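Local coordinates for protein putative acetyltransferase (Streptococcus mutans, PDB 4E2A) that probably transfers an acyl group, most likely acetyl from acetyl-CoA, to an acceptor molecule, as a member of the GNAT family of N-acetyltransferases, at residues B[55-60]-B[75-80]; B[91-97]-B[110-116]. One frame throughout, in Å; residues are numbered along the deposited sequence.

Interaction 1: residues B[55-60]-B[75-80]; sequences AIQTFR and FFDEAY
An aromatic cluster of Phe-59, Phe-75 and Phe-76 joins two helices of this GNAT domain, 48-63 and 69-79, whose segments run roughly antiparallel with their axes 11.1 Å from each other, a gap filled by rings. Phe-59 and Phe-75 form an offset stack, the planes only 6° apart and the centroids 4.2 Å. Both rings are reached by the same torsion: each CG lies anti to its own backbone N (chi1 -164° in Phe-59), which sends the two side chains across the gap to meet at about a right angle. The opposite face of the Phe-75 ring is taken by the methyl of Ala-79 from its own helix, so that ring is sandwiched. Phe-76 is held differently. Ile-56 CG2 sits over one face, 3.7 Å from Phe-76 CZ, while Phe-59 CB abuts the ring edge; the Arg-60 guanidinium, its plane 23° from that of the ring, brings NH2 to 3.8 Å from Phe-76 CE2. Just past the end of helix 69-79, Tyr-80 turns its ring to Ala-55, whose CB lies over the ring centre at 3.8 Å. Strands 104-113 and 125-133 adjoin the contact through Phe-108 and Tyr-132, and Val-196 and Phe-191 of the second subunit pack on Phe-59 and Phe-75, respectively. Polar linkage between the segments is by water: one molecule donates to Ala-55 O at 2.8 Å and is hydrogen-bonded to Tyr-80 OH at 2.9 Å.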
loop_
_atom_site.group_PDB
_atom_site.type_symbol
_atom_site.label_atom_id
_atom_site.label_comp_id
_atom_site.label_asym_id
_atom_site.label_seq_id
_atom_site.Cartn_x
_atom_site.Cartn_y
_atom_site.Cartn_z
ATOM N N ALA B 55 -19.275 -9.852 0.350
ATOM C CA ALA B 55 -17.904 -9.361 0.283
ATOM C C ALA B 55 -16.901 -10.503 0.526
ATOM O O ALA B 55 -15.930 -10.655 -0.222
ATOM C CB ALA B 55 -17.692 -8.232 1.268
ATOM N N ILE B 56 -17.154 -11.340 1.528
ATOM C CA ILE B 56 -16.225 -12.444 1.782
ATOM C C ILE B 56 -16.283 -13.478 0.651
ATOM O O ILE B 56 -15.252 -13.944 0.139
ATOM C CB ILE B 56 -16.467 -13.094 3.154
ATOM C CG1 ILE B 56 -16.026 -12.132 4.262
ATOM C CG2 ILE B 56 -15.728 -14.418 3.257
ATOM C CD1 ILE B 56 -16.415 -12.581 5.670
ATOM N N GLN B 57 -17.487 -13.824 0.238
ATOM C CA GLN B 57 -17.596 -14.856 -0.770
ATOM C C GLN B 57 -16.935 -14.461 -2.095
ATOM O O GLN B 57 -16.242 -15.283 -2.701
ATOM C CB GLN B 57 -19.035 -15.301 -0.981
ATOM C CG GLN B 57 -19.067 -16.613 -1.757
ATOM C CD GLN B 57 -20.466 -17.083 -2.058
ATOM O OE1 GLN B 57 -20.702 -17.738 -3.080
ATOM N NE2 GLN B 57 -21.411 -16.757 -1.173
ATOM N N THR B 58 -17.131 -13.218 -2.535
ATOM C CA THR B 58 -16.507 -12.751 -3.772
ATOM C C THR B 58 -14.983 -12.685 -3.659
ATOM O O THR B 58 -14.278 -12.930 -4.635
ATOM C CB THR B 58 -17.092 -11.398 -4.269
ATOM O OG1 THR B 58 -17.000 -10.388 -3.243
ATOM C CG2 THR B 58 -18.561 -11.576 -4.655
ATOM N N PHE B 59 -14.476 -12.363 -2.466
ATOM C CA PHE B 59 -13.033 -12.249 -2.300
ATOM C C PHE B 59 -12.412 -13.654 -2.394
ATOM O O PHE B 59 -11.393 -13.870 -3.056
ATOM C CB PHE B 59 -12.663 -11.561 -0.975
ATOM C CG PHE B 59 -11.221 -11.070 -0.934
ATOM C CD1 PHE B 59 -10.202 -11.903 -0.491
ATOM C CD2 PHE B 59 -10.894 -9.781 -1.342
ATOM C CE1 PHE B 59 -8.880 -11.463 -0.448
ATOM C CE2 PHE B 59 -9.570 -9.328 -1.305
ATOM C CZ PHE B 59 -8.565 -10.172 -0.850
ATOM N N ARG B 60 -13.074 -14.601 -1.750
ATOM C CA ARG B 60 -12.696 -16.013 -1.762
ATOM C C ARG B 60 -12.710 -16.547 -3.201
ATOM O O ARG B 60 -11.736 -17.144 -3.669
ATOM C CB ARG B 60 -13.695 -16.785 -0.893
ATOM C CG ARG B 60 -13.280 -18.180 -0.485
ATOM C CD ARG B 60 -14.364 -18.838 0.395
ATOM N NE ARG B 60 -14.637 -18.071 1.607
ATOM C CZ ARG B 60 -14.237 -18.423 2.828
ATOM N NH1 ARG B 60 -13.550 -19.543 3.010
ATOM N NH2 ARG B 60 -14.535 -17.662 3.872
ATOM N N PHE B 75 -7.021 -11.025 5.381
ATOM C CA PHE B 75 -7.699 -9.888 4.760
ATOM C C PHE B 75 -9.103 -9.712 5.320
ATOM O O PHE B 75 -9.488 -8.589 5.682
ATOM C CB PHE B 75 -7.738 -10.011 3.227
ATOM C CG PHE B 75 -8.299 -8.789 2.527
ATOM C CD1 PHE B 75 -7.469 -7.734 2.169
ATOM C CD2 PHE B 75 -9.646 -8.704 2.224
ATOM C CE1 PHE B 75 -7.981 -6.605 1.528
ATOM C CE2 PHE B 75 -10.165 -7.583 1.591
ATOM C CZ PHE B 75 -9.332 -6.533 1.241
ATOM N N PHE B 76 -9.870 -10.799 5.401
ATOM C CA PHE B 76 -11.209 -10.732 6.015
ATOM C C PHE B 76 -11.162 -10.133 7.414
ATOM O O PHE B 76 -11.991 -9.285 7.775
ATOM C CB PHE B 76 -11.850 -12.109 6.145
ATOM C CG PHE B 76 -11.951 -12.865 4.858
ATOM C CD1 PHE B 76 -12.202 -12.210 3.670
ATOM C CD2 PHE B 76 -11.790 -14.243 4.850
ATOM C CE1 PHE B 76 -12.281 -12.921 2.487
ATOM C CE2 PHE B 76 -11.859 -14.957 3.686
ATOM C CZ PHE B 76 -12.111 -14.302 2.498
ATOM N N ASP B 77 -10.198 -10.599 8.206
ATOM C CA ASP B 77 -10.085 -10.203 9.609
ATOM C C ASP B 77 -9.817 -8.709 9.733
ATOM O O ASP B 77 -10.057 -8.124 10.790
ATOM C CB ASP B 77 -8.974 -10.987 10.338
ATOM C CG ASP B 77 -9.368 -12.417 10.674
ATOM O OD1 ASP B 77 -10.564 -12.778 10.567
ATOM O OD2 ASP B 77 -8.462 -13.193 11.061
ATOM N N GLU B 78 -9.318 -8.094 8.662
ATOM C CA GLU B 78 -8.969 -6.681 8.700
ATOM C C GLU B 78 -9.988 -5.797 7.980
ATOM O O GLU B 78 -10.358 -4.729 8.468
ATOM C CB GLU B 78 -7.571 -6.434 8.093
ATOM C CG GLU B 78 -7.130 -4.958 8.133
ATOM C CD GLU B 78 -5.791 -4.680 7.420
ATOM O OE1 GLU B 78 -5.252 -5.593 6.748
ATOM O OE2 GLU B 78 -5.271 -3.540 7.537
ATOM N N ALA B 79 -10.423 -6.234 6.809
ATOM C CA ALA B 79 -11.265 -5.392 5.942
ATOM C C ALA B 79 -12.765 -5.673 6.021
ATOM O O ALA B 79 -13.574 -4.814 5.701
ATOM C CB ALA B 79 -10.800 -5.493 4.481
ATOM N N TYR B 80 -13.145 -6.885 6.393
ATOM C CA TYR B 80 -14.546 -7.258 6.256
ATOM C C TYR B 80 -15.201 -7.710 7.552
ATOM O O TYR B 80 -16.087 -8.563 7.532
ATOM C CB TYR B 80 -14.712 -8.339 5.176
ATOM C CG TYR B 80 -14.436 -7.888 3.738
ATOM C CD1 TYR B 80 -14.570 -6.557 3.358
ATOM C CD2 TYR B 80 -14.073 -8.814 2.757
ATOM C CE1 TYR B 80 -14.327 -6.150 2.042
ATOM C CE2 TYR B 80 -13.829 -8.416 1.436
ATOM C CZ TYR B 80 -13.971 -7.089 1.082
ATOM O OH TYR B 80 -13.747 -6.693 -0.232
HETATM O O HOH W 1 -14.735 -8.810 -1.927
#

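Interaction 2: residues B[91-97]-B[110-116]; sequences DKESETY and KVNWGSS
Glu-93 OE1 is gripped by two donors of one residue: the hydroxyl of Ser-115 at 2.7 Å from OG, nearly in line with the carboxylate C-O bond, and the backbone N of Ser-115, which comes from above the carboxylate plane. A second carboxylate ties the open end of the antiparallel hairpin 94-101/104-113: Asp-91 OD2 receives the Ser-116 hydroxyl on its syn lone pair, OG to OD2 2.6 Å, while Asp-91 OD1 accepts from Glu-93 N in an Asx turn at 2.7 Å. The Trp-113 ring lies against the backbone of the type I turn from Asp-91 to Ser-94. Its CG sits between backbone N and carbonyl carbon (chi1 63°), which folds the indole back over the facing segment 91-97: Glu-93 CA makes a CH-pi contact 4.0 Å from the five-membered ring centroid, and the Glu-95 carboxylate stands at the ring edge, planes 86° apart. Trp-113 N bonds to Glu-93 O almost straight, at 171°. In the strands, Glu-95 and Val-111 form the hydrogen-bonded pair, N to O 2.9 Å each way. Val-111 O is shared, since Ser-94 OG reaches it at 3.0 Å from the face opposite to Glu-95 N. Beyond the backbone, Tyr-97 OH donates to Glu-95 OE1 at 2.6 Å. Lys-110 runs extended on the face that also carries Ser-94 and Thr-96, bending at its last torsion, and its NZ is bonded to Gln-129 of strand 125-133. Two acidic side chains thus each take a serine hydroxyl, pinning the 3-10 turn after one strand to the turn before the other; these donors would probably stabilise both carboxylates in their charged form.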
loop_
_atom_site.group_PDB
_atom_site.type_symbol
_atom_site.label_atom_id
_atom_site.label_comp_id
_atom_site.label_asym_id
_atom_site.label_seq_id
_atom_site.Cartn_x
_atom_site.Cartn_y
_atom_site.Cartn_z
ATOM N N ASP B 91 -20.443 6.150 6.521
ATOM C CA ASP B 91 -19.579 7.195 5.966
ATOM C C ASP B 91 -20.353 8.102 4.983
ATOM O O ASP B 91 -20.926 7.633 4.000
ATOM C CB ASP B 91 -18.381 6.512 5.288
ATOM C CG ASP B 91 -17.377 7.489 4.704
ATOM O OD1 ASP B 91 -17.739 8.654 4.452
ATOM O OD2 ASP B 91 -16.214 7.072 4.477
ATOM N N LYS B 92 -20.363 9.404 5.249
ATOM C CA LYS B 92 -21.119 10.345 4.422
ATOM C C LYS B 92 -20.485 10.599 3.053
ATOM O O LYS B 92 -21.141 11.083 2.141
ATOM C CB LYS B 92 -21.258 11.684 5.148
ATOM C CG LYS B 92 -21.603 11.567 6.628
ATOM C CD LYS B 92 -23.027 11.063 6.843
ATOM C CE LYS B 92 -24.055 12.165 6.596
ATOM N NZ LYS B 92 -25.384 11.828 7.186
ATOM N N GLU B 93 -19.199 10.298 2.917
ATOM C CA GLU B 93 -18.514 10.559 1.658
ATOM C C GLU B 93 -18.233 9.277 0.878
ATOM O O GLU B 93 -17.254 9.189 0.136
ATOM C CB GLU B 93 -17.231 11.351 1.910
ATOM C CG GLU B 93 -17.505 12.786 2.412
ATOM C CD GLU B 93 -16.255 13.650 2.487
ATOM O OE1 GLU B 93 -15.303 13.273 3.210
ATOM O OE2 GLU B 93 -16.236 14.708 1.820
ATOM N N SER B 94 -19.081 8.270 1.081
ATOM C CA SER B 94 -18.938 7.003 0.367
ATOM C C SER B 94 -20.300 6.350 0.187
ATOM O O SER B 94 -21.198 6.538 1.001
ATOM C CB SER B 94 -18.008 6.062 1.152
ATOM O OG SER B 94 -17.926 4.787 0.531
ATOM N N GLU B 95 -20.470 5.576 -0.875
ATOM C CA GLU B 95 -21.679 4.775 -0.950
ATOM C C GLU B 95 -21.389 3.343 -1.325
ATOM O O GLU B 95 -20.473 3.066 -2.103
ATOM C CB GLU B 95 -22.715 5.407 -1.862
ATOM C CG GLU B 95 -23.381 6.631 -1.222
ATOM C CD GLU B 95 -24.105 7.506 -2.225
ATOM O OE1 GLU B 95 -23.951 7.251 -3.434
ATOM O OE2 GLU B 95 -24.823 8.442 -1.800
ATOM N N THR B 96 -22.139 2.429 -0.723
ATOM C CA THR B 96 -22.068 1.035 -1.132
ATOM C C THR B 96 -23.422 0.569 -1.686
ATOM O O THR B 96 -24.473 0.770 -1.050
ATOM C CB THR B 96 -21.630 0.122 0.030
ATOM O OG1 THR B 96 -20.361 0.552 0.531
ATOM C CG2 THR B 96 -21.507 -1.333 -0.430
ATOM N N TYR B 97 -23.372 -0.082 -2.847
ATOM C CA TYR B 97 -24.575 -0.558 -3.540
ATOM C C TYR B 97 -24.572 -2.077 -3.712
ATOM O O TYR B 97 -23.510 -2.690 -3.867
ATOM C CB TYR B 97 -24.684 0.077 -4.935
ATOM C CG TYR B 97 -24.851 1.580 -4.926
ATOM C CD1 TYR B 97 -26.114 2.152 -4.922
ATOM C CD2 TYR B 97 -23.739 2.426 -4.922
ATOM C CE1 TYR B 97 -26.279 3.503 -4.904
ATOM C CE2 TYR B 97 -23.893 3.803 -4.898
ATOM C CZ TYR B 97 -25.175 4.329 -4.893
ATOM O OH TYR B 97 -25.378 5.680 -4.875
ATOM N N LYS B 110 -18.518 -0.204 -4.386
ATOM C CA LYS B 110 -18.231 0.881 -3.431
ATOM C C LYS B 110 -17.618 2.083 -4.124
ATOM O O LYS B 110 -16.635 1.951 -4.876
ATOM C CB LYS B 110 -17.358 0.412 -2.249
ATOM C CG LYS B 110 -17.030 1.507 -1.216
ATOM C CD LYS B 110 -16.138 0.956 -0.084
ATOM C CE LYS B 110 -16.023 1.963 1.078
ATOM N NZ LYS B 110 -14.903 2.956 0.927
ATOM N N VAL B 111 -18.204 3.258 -3.885
ATOM C CA VAL B 111 -17.672 4.507 -4.453
ATOM C C VAL B 111 -17.301 5.538 -3.373
ATOM O O VAL B 111 -17.902 5.560 -2.318
ATOM C CB VAL B 111 -18.633 5.120 -5.511
ATOM C CG1 VAL B 111 -18.684 4.203 -6.756
ATOM C CG2 VAL B 111 -20.011 5.314 -4.926
ATOM N N ASN B 112 -16.286 6.362 -3.631
ATOM C CA ASN B 112 -15.826 7.343 -2.657
ATOM C C ASN B 112 -15.654 8.737 -3.249
ATOM O O ASN B 112 -15.372 8.889 -4.440
ATOM C CB ASN B 112 -14.468 6.956 -2.056
ATOM C CG ASN B 112 -14.397 5.519 -1.590
ATOM O OD1 ASN B 112 -13.422 4.825 -1.878
ATOM N ND2 ASN B 112 -15.389 5.080 -0.838
ATOM N N TRP B 113 -15.801 9.750 -2.402
ATOM C CA TRP B 113 -15.392 11.106 -2.747
ATOM C C TRP B 113 -14.948 11.848 -1.475
ATOM O O TRP B 113 -15.017 11.282 -0.380
ATOM C CB TRP B 113 -16.513 11.850 -3.470
ATOM C CG TRP B 113 -17.747 12.060 -2.650
ATOM C CD1 TRP B 113 -18.055 13.167 -1.908
ATOM C CD2 TRP B 113 -18.851 11.158 -2.506
ATOM N NE1 TRP B 113 -19.287 13.004 -1.305
ATOM C CE2 TRP B 113 -19.796 11.780 -1.661
ATOM C CE3 TRP B 113 -19.137 9.880 -3.006
ATOM C CZ2 TRP B 113 -20.995 11.163 -1.291
ATOM C CZ3 TRP B 113 -20.329 9.273 -2.642
ATOM C CH2 TRP B 113 -21.244 9.915 -1.791
ATOM N N GLY B 114 -14.495 13.094 -1.611
ATOM C CA GLY B 114 -14.000 13.849 -0.461
ATOM C C GLY B 114 -12.826 13.165 0.220
ATOM O O GLY B 114 -11.924 12.631 -0.445
ATOM N N SER B 115 -12.826 13.177 1.553
ATOM C CA SER B 115 -11.720 12.595 2.318
ATOM C C SER B 115 -11.791 11.068 2.359
ATOM O O SER B 115 -10.827 10.404 2.747
ATOM C CB SER B 115 -11.697 13.154 3.752
ATOM O OG SER B 115 -12.893 12.800 4.433
ATOM N N SER B 116 -12.926 10.508 1.945
ATOM C CA SER B 116 -13.090 9.052 1.970
ATOM C C SER B 116 -12.412 8.332 0.800
ATOM O O SER B 116 -12.359 7.096 0.764
ATOM C CB SER B 116 -14.573 8.677 2.045
ATOM O OG SER B 116 -15.127 9.116 3.272
HETATM O O HOH W 2 -15.314 4.287 3.873
#

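How the interactions relate
From the N terminus, strand 38-42 leads into helix 48-63, and interaction 1 closes the first loop when helix 69-79 folds back on it. Helix 82-90 then carries the chain onward, and interaction 2 opens in the turn between that helix and strand 94-101; strand 104-113 returns beside it and closes a tight hairpin. The two loops follow in series, neither enclosing nor crossing the other. Interaction 1 joins helices lying against the sheet and beside the second subunit, whereas interaction 2 lies within the sheet and its connecting turns. Their centres are 19 Å apart and their nearest atoms about 8 Å, so they do not touch, but strand 104-113 serves both, through Phe-108, which touches Ala-55, and through residues 110-113.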